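Local coordinates for Lmo2119 protein (Listeria monocytogenes serovar 1/2a, PDB 5HQH) that is of unknown function but contributes a YbbR-like domain to a longer protein that probably carries a signal sequence, at residues S10-N15 with T35-L40; V58-K63 with Q70-Q75. All blocks are in the same frame, centred on the assembly; numbering follows the deposited sequence. Where two conformers were deposited one is given.

In the fold
From the N terminus, strand 9-21 supplies the first half of contact 1; the chain then passes through strand 27-30 and returns in strand 35-42, so that 10-15 with 35-40 closes a 19-residue connection with no helix in it. Helix 44-53 follows, and contact 2 then joins the arms of the hairpin made by strands 57-61 and 68-77. The two closures come in series, neither nested nor crossed, with centres about 17 Å apart. They still meet in the core: V38 CG2 lies 3.7 Å from V58 CG2, and V36 CG1 lies 3.9 Å from L74 CD1. Strand 9-21 links them within one mixed sheet, pairing antiparallel with 35-42 and parallel with 57-61.

Contact 1. Residues S10-N15 with T35-L40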
loop_
_atom_site.group_PDB
_atom_site.type_symbol
_atom_site.label_atom_id
_atom_site.label_comp_id
_atom_site.label_asym_id
_atom_site.label_seq_id
_atom_site.Cartn_x
_atom_site.Cartn_y
_atom_site.Cartn_z
ATOM N N SER A 10 4.689 -18.267 8.465
ATOM C CA SER A 10 3.883 -17.028 8.490
ATOM C C SER A 10 4.530 -15.963 9.366
ATOM O O SER A 10 5.029 -16.258 10.460
ATOM C CB SER A 10 2.448 -17.299 8.977
ATOM O OG SER A 10 1.695 -16.089 9.143
ATOM N N GLU A 11 4.496 -14.715 8.889
ATOM C CA GLU A 11 5.066 -13.579 9.604
ATOM C C GLU A 11 4.122 -12.392 9.495
ATOM O O GLU A 11 3.576 -12.126 8.434
ATOM C CB GLU A 11 6.416 -13.188 9.007
ATOM C CG GLU A 11 7.552 -14.164 9.249
ATOM C CD GLU A 11 8.047 -14.179 10.679
ATOM O OE1 GLU A 11 7.758 -13.230 11.423
ATOM O OE2 GLU A 11 8.779 -15.115 11.046
ATOM N N VAL A 12 3.916 -11.703 10.613
ATOM C CA VAL A 12 3.153 -10.462 10.657
ATOM C C VAL A 12 4.209 -9.370 10.804
ATOM O O VAL A 12 4.973 -9.364 11.752
ATOM C CB VAL A 12 2.144 -10.439 11.826
ATOM C CG1 VAL A 12 1.415 -9.111 11.852
ATOM C CG2 VAL A 12 1.162 -11.598 11.704
ATOM N N ILE A 13 4.260 -8.485 9.827
ATOM C CA ILE A 13 5.290 -7.454 9.767
ATOM C C ILE A 13 4.620 -6.102 10.012
ATOM O O ILE A 13 3.731 -5.701 9.253
ATOM C CB ILE A 13 5.994 -7.496 8.389
ATOM C CG1 ILE A 13 6.592 -8.902 8.159
ATOM C CG2 ILE A 13 7.073 -6.425 8.287
ATOM C CD1 ILE A 13 7.214 -9.076 6.821
ATOM N N GLU A 14 5.085 -5.427 11.047
ATOM C CA GLU A 14 4.524 -4.143 11.433
ATOM C C GLU A 14 5.287 -2.981 10.775
ATOM O O GLU A 14 6.430 -3.107 10.339
ATOM C CB GLU A 14 4.568 -3.995 12.949
ATOM C CG GLU A 14 3.670 -4.999 13.646
ATOM C CD GLU A 14 3.794 -4.957 15.148
ATOM O OE1 GLU A 14 3.694 -3.870 15.738
ATOM O OE2 GLU A 14 3.970 -6.031 15.745
ATOM N N ASN A 15 4.601 -1.853 10.685
ATOM C CA ASN A 15 5.204 -0.598 10.260
ATOM C C ASN A 15 5.761 -0.612 8.854
ATOM O O ASN A 15 6.825 -0.078 8.598
ATOM C CB ASN A 15 6.228 -0.148 11.298
ATOM C CG ASN A 15 5.630 -0.036 12.684
ATOM O OD1 ASN A 15 4.571 0.569 12.860
ATOM N ND2 ASN A 15 6.283 -0.614 13.655
ATOM N N THR A 35 2.047 3.949 7.428
ATOM C CA THR A 35 2.453 2.534 7.583
ATOM C C THR A 35 1.264 1.645 7.862
ATOM O O THR A 35 0.218 2.103 8.381
ATOM C CB THR A 35 3.493 2.290 8.692
ATOM O OG1 THR A 35 2.875 2.438 9.989
ATOM C CG2 THR A 35 4.692 3.167 8.540
ATOM N N VAL A 36 1.434 0.350 7.572
ATOM C CA VAL A 36 0.430 -0.671 7.775
ATOM C C VAL A 36 1.078 -1.952 8.267
ATOM O O VAL A 36 2.323 -2.085 8.328
ATOM C CB VAL A 36 -0.380 -0.931 6.481
ATOM C CG1 VAL A 36 -1.102 0.318 6.073
ATOM C CG2 VAL A 36 0.531 -1.410 5.353
ATOM N N THR A 37 0.244 -2.922 8.589
ATOM C CA THR A 37 0.722 -4.240 8.989
ATOM C C THR A 37 0.492 -5.235 7.860
ATOM O O THR A 37 -0.615 -5.345 7.340
ATOM C CB THR A 37 -0.021 -4.733 10.249
ATOM O OG1 THR A 37 0.157 -3.777 11.296
ATOM C CG2 THR A 37 0.457 -6.080 10.711
ATOM N N VAL A 38 1.525 -6.000 7.500
ATOM C CA VAL A 38 1.413 -6.966 6.412
ATOM C C VAL A 38 1.613 -8.362 6.923
ATOM O O VAL A 38 2.542 -8.603 7.699
ATOM C CB VAL A 38 2.478 -6.690 5.308
ATOM C CG1 VAL A 38 2.415 -7.725 4.199
ATOM C CG2 VAL A 38 2.253 -5.314 4.710
ATOM N N THR A 39 0.721 -9.278 6.551
ATOM C CA THR A 39 0.859 -10.675 6.921
ATOM C C THR A 39 1.223 -11.481 5.675
ATOM O O THR A 39 0.574 -11.358 4.639
ATOM C CB THR A 39 -0.448 -11.241 7.511
ATOM O OG1 THR A 39 -0.821 -10.465 8.638
ATOM C CG2 THR A 39 -0.272 -12.688 7.930
ATOM N N LEU A 40 2.285 -12.270 5.795
ATOM C CA LEU A 40 2.822 -13.112 4.713
ATOM C C LEU A 40 2.766 -14.558 5.130
ATOM O O LEU A 40 3.140 -14.848 6.255
ATOM C CB LEU A 40 4.300 -12.803 4.485
ATOM C CG LEU A 40 4.671 -11.375 4.127
ATOM C CD1 LEU A 40 6.181 -11.263 3.976
ATOM C CD2 LEU A 40 3.962 -10.955 2.865
HETATM O O HOH W 1 2.027 -1.859 11.839
#
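E11 pairs with L40 and I13 with V38 across two antiparallel strands whose short axes run at 169° and approach to 4.6 Å. Both are hydrogen-bonded pairs, each joined by two backbone N-H...O bonds, the shortest from I13 N to V38 O at 2.7 Å. Between them V12 and T39 form a non-hydrogen-bonded pair, with CA atoms 4.4 Å apart. I13 with V38 is the last bridge between the segments; at N15 the chain turns a corner: N15 N gives its hydrogen to a water at 2.8 Å, and the same water lies 2.7 Å from T37 OG1, bridging the end of the pairing.

The face carrying I13, V38 and L40 is largely apolar. I13 CD1 reaches across to L40 CD1 at 3.7 Å; chi1 of -57° places I13 CG1 beside its own backbone N, and an extended chi2 carries CD1 onward to the leucine. F56 packs against I13, V38 and L40, while A50 of helix 44-53 adds to the cover over L40. E11 starts on this face, but its carboxylate bends off to the helix, in a salt bridge with K51 and a hydrogen bond with Q48.

On the V12 face the packing is tight: V12 CG1 meets T37 CG2 at 3.4 Å, closer than usual for two carbons, while V12 CG2 rests 3.8 Å from T39 OG1. The chemistry thus divides by face. V12 packs on the T37 methyl and the T39 hydroxyl on the more exposed side, whereas the buried aliphatic side chains join this strand pair to the helix, where the E11 carboxylate has two polar partners.

Contact 2. Residues V58-K63 with Q70-Q75; sequences VYADLK and QEVKLQ
Y59 meets Q75 because its ring carbon CG stands between the backbone N and the carbonyl carbon (chi1 64°), swinging the ring across to the other strand, while Q75, extended beyond CG, runs slantwise over the ring. Q75 CB sits over one ring face, 3.7 Å from the Y59 centroid and 20° off the normal, a CH-pi contact; the terminal amide is turned 39° from the ring plane. A water at the ring edge lies 2.7 Å from Y59 OH and accepts from Q75 NE2. Two further waters donate to Q75 OE1: one also takes the hydrogen of D61 N and donates to K73 O, the other donates to D61 OD2.

In the backbone, Y59 and Q75 form an antiparallel hydrogen-bonded pair, with Q75 N to Y59 O at 2.9 Å and nearly straight. Beyond it the strands diverge, and the contact passes to apolar side chains: A60 CB touches L74 CD2 at 3.7 Å, and L62 CD2 lies 3.9 Å from V72 CB. D61 OD1 accepts from K63 N, two residues on, an Asx turn.

This hairpin of strands 57-61 and 68-77 sits between strand 9-21, which bonds to V58, A60 and L62, and strand 84-98, paired at Q70.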
loop_
_atom_site.group_PDB
_atom_site.type_symbol
_atom_site.label_atom_id
_atom_site.label_comp_id
_atom_site.label_asym_id
_atom_site.label_seq_id
_atom_site.Cartn_x
_atom_site.Cartn_y
_atom_site.Cartn_z
ATOM N N VAL A 58 3.905 -2.127 -0.668
ATOM C CA VAL A 58 2.483 -1.895 -0.441
ATOM C C VAL A 58 2.168 -0.523 -1.020
ATOM O O VAL A 58 2.926 0.418 -0.804
ATOM C CB VAL A 58 2.126 -1.898 1.053
ATOM C CG1 VAL A 58 0.635 -1.657 1.244
ATOM C CG2 VAL A 58 2.539 -3.212 1.691
ATOM N N TYR A 59 1.091 -0.444 -1.794
ATOM C CA TYR A 59 0.756 0.801 -2.452
ATOM C C TYR A 59 -0.733 1.054 -2.593
ATOM O O TYR A 59 -1.546 0.136 -2.677
ATOM C CB TYR A 59 1.411 0.870 -3.828
ATOM C CG TYR A 59 0.969 -0.167 -4.861
ATOM C CD1 TYR A 59 1.484 -1.453 -4.827
ATOM C CD2 TYR A 59 0.118 0.161 -5.923
ATOM C CE1 TYR A 59 1.128 -2.389 -5.763
ATOM C CE2 TYR A 59 -0.228 -0.791 -6.878
ATOM C CZ TYR A 59 0.304 -2.056 -6.803
ATOM O OH TYR A 59 -0.022 -2.980 -7.783
ATOM N N ALA A 60 -1.047 2.350 -2.661
ATOM C CA ALA A 60 -2.370 2.858 -3.011
ATOM C C ALA A 60 -2.200 3.470 -4.403
ATOM O O ALA A 60 -1.474 4.448 -4.573
ATOM C CB ALA A 60 -2.875 3.908 -2.009
ATOM N N ASP A 61 -2.909 2.917 -5.391
ATOM C CA ASP A 61 -2.846 3.451 -6.753
ATOM C C ASP A 61 -4.045 4.344 -7.017
ATOM O O ASP A 61 -5.180 3.872 -7.165
ATOM C CB ASP A 61 -2.795 2.352 -7.785
ATOM C CG ASP A 61 -2.460 2.879 -9.166
ATOM O OD1 ASP A 61 -2.288 4.097 -9.363
ATOM O OD2 ASP A 61 -2.332 2.081 -10.104
ATOM N N LEU A 62 -3.778 5.641 -7.058
ATOM C CA LEU A 62 -4.823 6.634 -7.283
ATOM C C LEU A 62 -4.630 7.348 -8.603
ATOM O O LEU A 62 -5.080 8.483 -8.785
ATOM C CB LEU A 62 -4.841 7.603 -6.113
ATOM C CG LEU A 62 -5.286 6.867 -4.845
ATOM C CD1 LEU A 62 -4.958 7.668 -3.611
ATOM C CD2 LEU A 62 -6.765 6.516 -4.904
ATOM N N LYS A 63 -3.984 6.672 -9.551
ATOM C CA LYS A 63 -3.751 7.277 -10.862
ATOM C C LYS A 63 -4.993 7.631 -11.623
ATOM O O LYS A 63 -4.982 8.601 -12.365
ATOM C CB LYS A 63 -2.864 6.377 -11.738
ATOM C CG LYS A 63 -2.245 7.038 -12.987
ATOM C CD LYS A 63 -1.208 8.121 -12.661
ATOM C CE LYS A 63 -0.097 7.684 -11.713
ATOM N NZ LYS A 63 0.664 6.482 -12.182
ATOM N N GLN A 70 -12.775 9.557 -1.429
ATOM C CA GLN A 70 -13.046 8.189 -1.888
ATOM C C GLN A 70 -12.344 7.205 -0.971
ATOM O O GLN A 70 -11.776 7.611 0.048
ATOM C CB GLN A 70 -12.612 8.035 -3.328
ATOM C CG GLN A 70 -11.166 8.420 -3.568
ATOM C CD GLN A 70 -10.973 8.904 -4.967
ATOM O OE1 GLN A 70 -10.818 8.102 -5.877
ATOM N NE2 GLN A 70 -10.987 10.239 -5.149
ATOM N N GLU A 71 -12.404 5.925 -1.331
ATOM C CA GLU A 71 -11.717 4.844 -0.626
ATOM C C GLU A 71 -10.894 4.059 -1.626
ATOM O O GLU A 71 -11.230 4.000 -2.809
ATOM C CB GLU A 71 -12.702 3.928 0.038
ATOM C CG GLU A 71 -13.390 4.584 1.216
ATOM C CD GLU A 71 -14.624 3.843 1.594
ATOM O OE1 GLU A 71 -14.476 2.641 1.975
ATOM O OE2 GLU A 71 -15.708 4.437 1.519
ATOM N N VAL A 72 -9.830 3.450 -1.135
ATOM C CA VAL A 72 -8.905 2.703 -2.006
ATOM C C VAL A 72 -8.390 1.456 -1.317
ATOM O O VAL A 72 -8.012 1.492 -0.154
ATOM C CB VAL A 72 -7.726 3.592 -2.491
ATOM C CG1 VAL A 72 -6.873 4.108 -1.335
ATOM C CG2 VAL A 72 -6.850 2.854 -3.499
ATOM N N LYS A 73 -8.408 0.328 -2.037
ATOM C CA LYS A 73 -7.842 -0.912 -1.506
ATOM C C LYS A 73 -6.322 -0.914 -1.748
ATOM O O LYS A 73 -5.852 -0.636 -2.840
ATOM C CB LYS A 73 -8.439 -2.143 -2.210
ATOM C CG LYS A 73 -7.923 -3.468 -1.653
ATOM C CD LYS A 73 -8.589 -4.665 -2.293
ATOM C CE LYS A 73 -7.891 -5.950 -1.916
ATOM N NZ LYS A 73 -7.878 -6.239 -0.472
ATOM N N LEU A 74 -5.574 -1.262 -0.710
ATOM C CA LEU A 74 -4.118 -1.354 -0.789
ATOM C C LEU A 74 -3.687 -2.616 -1.501
ATOM O O LEU A 74 -4.257 -3.677 -1.340
ATOM C CB LEU A 74 -3.523 -1.276 0.624
ATOM C CG LEU A 74 -3.838 0.031 1.380
ATOM C CD1 LEU A 74 -3.112 0.015 2.695
ATOM C CD2 LEU A 74 -3.482 1.272 0.560
ATOM N N GLN A 75 -2.672 -2.464 -2.352
ATOM C CA GLN A 75 -2.137 -3.555 -3.178
ATOM C C GLN A 75 -0.715 -3.875 -2.762
ATOM O O GLN A 75 -0.067 -3.069 -2.093
ATOM C CB GLN A 75 -2.201 -3.155 -4.636
ATOM C CG GLN A 75 -3.610 -2.963 -5.169
ATOM C CD GLN A 75 -3.608 -2.500 -6.595
ATOM O OE1 GLN A 75 -3.810 -1.303 -6.896
ATOM N NE2 GLN A 75 -3.311 -3.403 -7.492
HETATM O O HOH W 2 -1.848 -2.621 -9.764
HETATM O O HOH W 3 -4.769 0.705 -4.954
HETATM O O HOH W 4 -3.389 -0.356 -9.701
#